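Local coordinates for protein molinate hydrolase (Gulosibacter molinativorax, PDB 4UB9) that hydrolyses the thiocarbamate pesticide molinate and, as a zinc-binding member of the amidohydrolase family, probably acts on carbon-nitrogen bonds other than peptide bonds, at residues 338-343 and 350-355; 80-85 and 464-469. One frame throughout, in Å; residues are numbered along the deposited sequence.

Interaction 1: 338-343 and 350-355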
loop_
_atom_site.group_PDB
_atom_site.type_symbol
_atom_site.label_atom_id
_atom_site.label_comp_id
_atom_site.label_asym_id
_atom_site.label_seq_id
_atom_site.Cartn_x
_atom_site.Cartn_y
_atom_site.Cartn_z
ATOM N N TRP A 338 1.886 14.981 -23.700
ATOM C CA TRP A 338 2.660 13.940 -23.110
ATOM C C TRP A 338 1.918 13.340 -21.879
ATOM O O TRP A 338 1.754 12.124 -21.741
ATOM C CB TRP A 338 4.051 14.443 -22.743
ATOM C CG TRP A 338 4.740 13.381 -21.950
ATOM C CD1 TRP A 338 5.313 12.255 -22.437
ATOM C CD2 TRP A 338 4.818 13.296 -20.528
ATOM N NE1 TRP A 338 5.764 11.486 -21.414
ATOM C CE2 TRP A 338 5.466 12.096 -20.227
ATOM C CE3 TRP A 338 4.401 14.118 -19.484
ATOM C CZ2 TRP A 338 5.722 11.687 -18.921
ATOM C CZ3 TRP A 338 4.652 13.727 -18.192
ATOM C CH2 TRP A 338 5.304 12.507 -17.912
ATOM N N MET A 339 1.460 14.228 -21.014
ATOM C CA MET A 339 0.754 13.854 -19.807
ATOM C C MET A 339 -0.431 13.018 -20.118
ATOM O O MET A 339 -0.645 11.958 -19.508
ATOM C CB MET A 339 0.259 15.069 -19.044
ATOM C CG MET A 339 1.273 15.701 -18.159
ATOM S SD MET A 339 0.604 17.245 -17.498
ATOM C CE MET A 339 1.691 17.512 -16.118
ATOM N N ASP A 340 -1.207 13.469 -21.081
ATOM C CA ASP A 340 -2.403 12.688 -21.501
ATOM C C ASP A 340 -2.008 11.317 -22.090
ATOM O O ASP A 340 -2.668 10.325 -21.866
ATOM C CB ASP A 340 -3.285 13.483 -22.484
ATOM C CG ASP A 340 -3.919 14.716 -21.830
ATOM O OD1 ASP A 340 -4.038 14.766 -20.575
ATOM O OD2 ASP A 340 -4.329 15.650 -22.531
ATOM N N SER A 341 -0.896 11.272 -22.794
ATOM C CA SER A 341 -0.489 10.036 -23.455
ATOM C C SER A 341 -0.097 8.964 -22.445
ATOM O O SER A 341 -0.202 7.797 -22.741
ATOM C CB SER A 341 0.684 10.278 -24.408
ATOM O OG SER A 341 1.904 10.369 -23.683
ATOM N N VAL A 342 0.415 9.365 -21.289
ATOM C CA VAL A 342 0.805 8.388 -20.251
ATOM C C VAL A 342 -0.185 8.320 -19.096
ATOM O O VAL A 342 0.112 7.753 -18.046
ATOM C CB VAL A 342 2.211 8.655 -19.664
ATOM C CG1 VAL A 342 3.244 8.714 -20.786
ATOM C CG2 VAL A 342 2.255 9.935 -18.854
ATOM N N ASP A 343 -1.358 8.888 -19.290
ATOM C CA ASP A 343 -2.363 8.921 -18.239
ATOM C C ASP A 343 -1.788 9.386 -16.881
ATOM O O ASP A 343 -2.055 8.847 -15.831
ATOM C CB ASP A 343 -3.048 7.561 -18.144
ATOM C CG ASP A 343 -4.430 7.648 -17.515
ATOM O OD1 ASP A 343 -4.976 8.775 -17.368
ATOM O OD2 ASP A 343 -4.988 6.592 -17.132
ATOM N N SER A 350 -3.650 21.031 -15.162
ATOM C CA SER A 350 -3.805 22.124 -16.159
ATOM C C SER A 350 -4.464 21.752 -17.468
ATOM O O SER A 350 -4.685 22.608 -18.323
ATOM C CB SER A 350 -2.456 22.677 -16.504
ATOM O OG SER A 350 -1.748 22.994 -15.309
ATOM N N GLY A 351 -4.837 20.489 -17.585
ATOM C CA GLY A 351 -5.459 20.003 -18.778
ATOM C C GLY A 351 -6.962 20.033 -18.773
ATOM O O GLY A 351 -7.621 20.499 -17.813
ATOM N N ARG A 352 -7.505 19.537 -19.891
ATOM C CA ARG A 352 -8.958 19.430 -20.147
ATOM C C ARG A 352 -9.672 20.771 -19.795
ATOM O O ARG A 352 -9.313 21.817 -20.311
ATOM C CB ARG A 352 -9.591 18.213 -19.414
ATOM C CG ARG A 352 -9.036 16.838 -19.756
ATOM C CD ARG A 352 -7.730 16.576 -18.996
ATOM N NE ARG A 352 -7.027 15.356 -19.398
ATOM C CZ ARG A 352 -6.844 14.279 -18.623
ATOM N NH1 ARG A 352 -7.288 14.247 -17.370
ATOM N NH2 ARG A 352 -6.190 13.219 -19.107
ATOM N N VAL A 353 -10.631 20.723 -18.871
ATOM C CA VAL A 353 -11.428 21.888 -18.509
ATOM C C VAL A 353 -10.617 23.026 -17.940
ATOM O O VAL A 353 -10.946 24.186 -18.151
ATOM C CB VAL A 353 -12.557 21.492 -17.540
ATOM C CG1 VAL A 353 -13.287 22.719 -17.025
ATOM C CG2 VAL A 353 -13.532 20.537 -18.247
ATOM N N HIS A 354 -9.514 22.722 -17.278
ATOM C CA HIS A 354 -8.682 23.803 -16.750
ATOM C C HIS A 354 -7.930 24.539 -17.829
ATOM O O HIS A 354 -7.578 25.728 -17.683
ATOM C CB HIS A 354 -7.693 23.304 -15.707
ATOM C CG HIS A 354 -8.356 22.693 -14.525
ATOM N ND1 HIS A 354 -7.663 21.980 -13.577
ATOM C CD2 HIS A 354 -9.664 22.590 -14.188
ATOM C CE1 HIS A 354 -8.508 21.511 -12.677
ATOM N NE2 HIS A 354 -9.726 21.859 -13.033
ATOM N N HIS A 355 -7.653 23.818 -18.901
ATOM C CA HIS A 355 -7.039 24.420 -20.084
ATOM C C HIS A 355 -8.044 25.404 -20.684
ATOM O O HIS A 355 -7.683 26.534 -21.010
ATOM C CB HIS A 355 -6.622 23.326 -21.099
ATOM C CG HIS A 355 -6.437 23.820 -22.500
ATOM N ND1 HIS A 355 -5.261 24.416 -22.936
ATOM C CD2 HIS A 355 -7.280 23.841 -23.551
ATOM C CE1 HIS A 355 -5.389 24.776 -24.200
ATOM N NE2 HIS A 355 -6.604 24.440 -24.594
#
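R352 reaches from the N-cap position of helix 353-363 to D340, in the last turn of helix 333-341. From CB, the first torsion (chi1 -59°) sets CG beside the backbone N, and the bend at chi2 (80°) swings the chain toward the neighbouring helix end. CD then passes close to G351, where a beta carbon would lie only 3.4 Å from R352 CD; glycine therefore suits that place. The polar tip meets the acid. R352 NE lies 3.3 Å from D340 OD1, with CZ a little farther off. R352 NH2 closes the salt bridge to D340 OD1 at 3.0 Å. R352 NH1 makes its stronger salt bridge to D348, in the short helix 347-350. Carboxylate and guanidinium planes are only 15° apart, yet OD1 approaches the guanidinium obliquely. D343 OD1, 4.9 Å from R352 NH2 and not in contact with it, may add to the negative field. Arginine suits this site because its long chain carries a spread charge that can face D340 and D348, on two different helices, at once. The chemistry is that of a surface charge pair: one oxygen carries the bridge, and attraction rather than buried area links the helix ends.

Interaction 2: 80-85 and 464-469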
loop_
_atom_site.group_PDB
_atom_site.type_symbol
_atom_site.label_atom_id
_atom_site.label_comp_id
_atom_site.label_asym_id
_atom_site.label_seq_id
_atom_site.Cartn_x
_atom_site.Cartn_y
_atom_site.Cartn_z
ATOM N N ARG A 80 30.486 51.961 -15.844
ATOM C CA ARG A 80 30.263 50.615 -16.382
ATOM C C ARG A 80 29.090 50.641 -17.339
ATOM O O ARG A 80 28.055 51.237 -17.043
ATOM C CB ARG A 80 30.018 49.596 -15.258
ATOM C CG ARG A 80 31.249 48.793 -14.868
ATOM C CD ARG A 80 31.584 47.760 -15.941
ATOM N NE ARG A 80 30.601 46.667 -15.992
ATOM C CZ ARG A 80 30.583 45.618 -15.173
ATOM N NH1 ARG A 80 31.495 45.501 -14.212
ATOM N NH2 ARG A 80 29.646 44.682 -15.307
ATOM N N GLN A 81 29.231 49.981 -18.479
ATOM C CA GLN A 81 28.184 50.034 -19.500
ATOM C C GLN A 81 27.908 48.731 -20.145
ATOM O O GLN A 81 28.786 47.897 -20.306
ATOM C CB GLN A 81 28.589 50.945 -20.652
ATOM C CG GLN A 81 28.970 52.340 -20.258
ATOM C CD GLN A 81 29.193 53.229 -21.474
ATOM O OE1 GLN A 81 28.763 52.910 -22.589
ATOM N NE2 GLN A 81 29.862 54.361 -21.250
ATOM N N ILE A 82 26.702 48.607 -20.646
ATOM C CA ILE A 82 26.366 47.461 -21.452
ATOM C C ILE A 82 25.891 47.988 -22.777
ATOM O O ILE A 82 25.003 48.845 -22.850
ATOM C CB ILE A 82 25.294 46.574 -20.786
ATOM C CG1 ILE A 82 25.910 45.833 -19.591
ATOM C CG2 ILE A 82 24.713 45.562 -21.765
ATOM C CD1 ILE A 82 24.883 45.228 -18.637
ATOM N N ASP A 83 26.426 47.400 -23.824
ATOM C CA ASP A 83 26.041 47.773 -25.145
ATOM C C ASP A 83 24.807 46.987 -25.583
ATOM O O ASP A 83 24.897 45.824 -25.971
ATOM C CB ASP A 83 27.192 47.540 -26.124
ATOM C CG ASP A 83 26.826 47.915 -27.558
ATOM O OD1 ASP A 83 25.872 48.707 -27.767
ATOM O OD2 ASP A 83 27.508 47.423 -28.478
ATOM N N ALA A 84 23.688 47.676 -25.645
ATOM C CA ALA A 84 22.436 47.064 -26.021
ATOM C C ALA A 84 22.035 47.225 -27.491
ATOM O O ALA A 84 20.930 46.896 -27.863
ATOM C CB ALA A 84 21.330 47.544 -25.098
ATOM N N GLN A 85 22.933 47.725 -28.322
ATOM C CA GLN A 85 22.598 47.985 -29.709
ATOM C C GLN A 85 22.123 46.704 -30.343
ATOM O O GLN A 85 22.765 45.684 -30.231
ATOM C CB GLN A 85 23.844 48.453 -30.458
ATOM C CG GLN A 85 23.753 49.821 -31.118
ATOM C CD GLN A 85 24.244 49.830 -32.562
ATOM O OE1 GLN A 85 25.232 49.190 -32.914
ATOM N NE2 GLN A 85 23.548 50.563 -33.406
ATOM N N LEU A 464 18.692 35.456 -23.371
ATOM C CA LEU A 464 19.365 36.344 -22.401
ATOM C C LEU A 464 20.840 36.574 -22.669
ATOM O O LEU A 464 21.576 35.638 -22.768
ATOM C CB LEU A 464 19.294 35.767 -20.999
ATOM C CG LEU A 464 17.979 35.909 -20.256
ATOM C CD1 LEU A 464 18.002 34.979 -19.046
ATOM C CD2 LEU A 464 17.792 37.351 -19.826
ATOM N N SER A 465 21.236 37.833 -22.730
ATOM C CA SER A 465 22.637 38.247 -22.891
ATOM C C SER A 465 23.199 38.814 -21.649
ATOM O O SER A 465 24.364 38.653 -21.387
ATOM C CB SER A 465 22.775 39.406 -23.889
ATOM O OG SER A 465 22.468 38.984 -25.178
ATOM N N HIS A 466 22.377 39.554 -20.912
ATOM C CA HIS A 466 22.829 40.230 -19.697
ATOM C C HIS A 466 21.762 40.201 -18.636
ATOM O O HIS A 466 20.567 40.311 -18.919
ATOM C CB HIS A 466 23.223 41.675 -19.970
ATOM C CG HIS A 466 24.305 41.807 -20.990
ATOM N ND1 HIS A 466 25.641 41.878 -20.650
ATOM C CD2 HIS A 466 24.258 41.812 -22.344
ATOM C CE1 HIS A 466 26.366 41.939 -21.754
ATOM N NE2 HIS A 466 25.551 41.890 -22.793
ATOM N N VAL A 467 22.221 40.128 -17.389
ATOM C CA VAL A 467 21.332 40.165 -16.230
ATOM C C VAL A 467 21.900 41.126 -15.217
ATOM O O VAL A 467 23.043 41.005 -14.816
ATOM C CB VAL A 467 21.156 38.779 -15.576
ATOM C CG1 VAL A 467 20.277 38.891 -14.342
ATOM C CG2 VAL A 467 20.553 37.769 -16.552
ATOM N N VAL A 468 21.064 42.044 -14.768
ATOM C CA VAL A 468 21.481 43.079 -13.848
ATOM C C VAL A 468 20.506 43.162 -12.680
ATOM O O VAL A 468 19.275 43.229 -12.867
ATOM C CB VAL A 468 21.498 44.450 -14.525
ATOM C CG1 VAL A 468 21.861 45.557 -13.526
ATOM C CG2 VAL A 468 22.481 44.445 -15.675
ATOM N N LYS A 469 21.069 43.269 -11.491
ATOM C CA LYS A 469 20.296 43.363 -10.267
ATOM C C LYS A 469 20.777 44.506 -9.407
ATOM O O LYS A 469 21.911 44.521 -8.976
ATOM C CB LYS A 469 20.404 42.076 -9.464
ATOM C CG LYS A 469 19.388 42.014 -8.324
ATOM C CD LYS A 469 19.717 40.951 -7.295
ATOM C CE LYS A 469 18.690 41.030 -6.181
ATOM N NZ LYS A 469 19.134 40.290 -4.987
#
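A CH-pi contact with an apolar flank joins two sheets here: I82, on the edge strand 81-83 of the N-terminal sheet, packs on H466 and V468 of strand 464-469, which comes from near the C-terminus. No hydrogen bond crosses between the segments, and the CA atoms of I82 and H466 stay 8.2 Å apart, so side chains do the joining. With chi1 at -72°, I82 holds CG1 beside the backbone N and CG2 anti to it, and this puts CG2 over the imidazole face, 3.7 Å from the H466 ring centroid and 5° off its normal. I82 CD1 extends past the ring to V468 CG2 at 3.9 Å. A branched isoleucine suits this place because its two arms reach two partners. S465 and H466 form a classic beta bulge opposite V449. The ring's ND1 is hydrogen-bonded to E473, whose other carboxylate oxygen bridges to R80, so one acid ties both segments. Replacing H466 by alanine removes the ring, and would probably open a gap over I82 CG2 and leave E473 without that partner on its second oxygen. Histidine thus works in two ways at once, its face taking a methyl group while its nitrogen answers a carboxylate.

Overall arrangement
Interaction 1 and interaction 2 share no secondary-structure element; their centres lie 39 Å apart and their nearest atoms about 23 Å. Along the chain, interaction 1 falls within the long loop that interaction 2 closes. The first is local and lies at the surface, joining two helix ends separated by a few residues; the second is largely buried and brings together strands from near opposite ends of the chain. Chemistry follows place: charges paired at the surface in 338-343 with 350-355, methyl groups and an aromatic face between sheets in 80-85 with 464-469. Even so, in each a polar residue of the contact has a further partner outside the segments, D348 for R352 and E473 for H466. Neither lies at the zinc site.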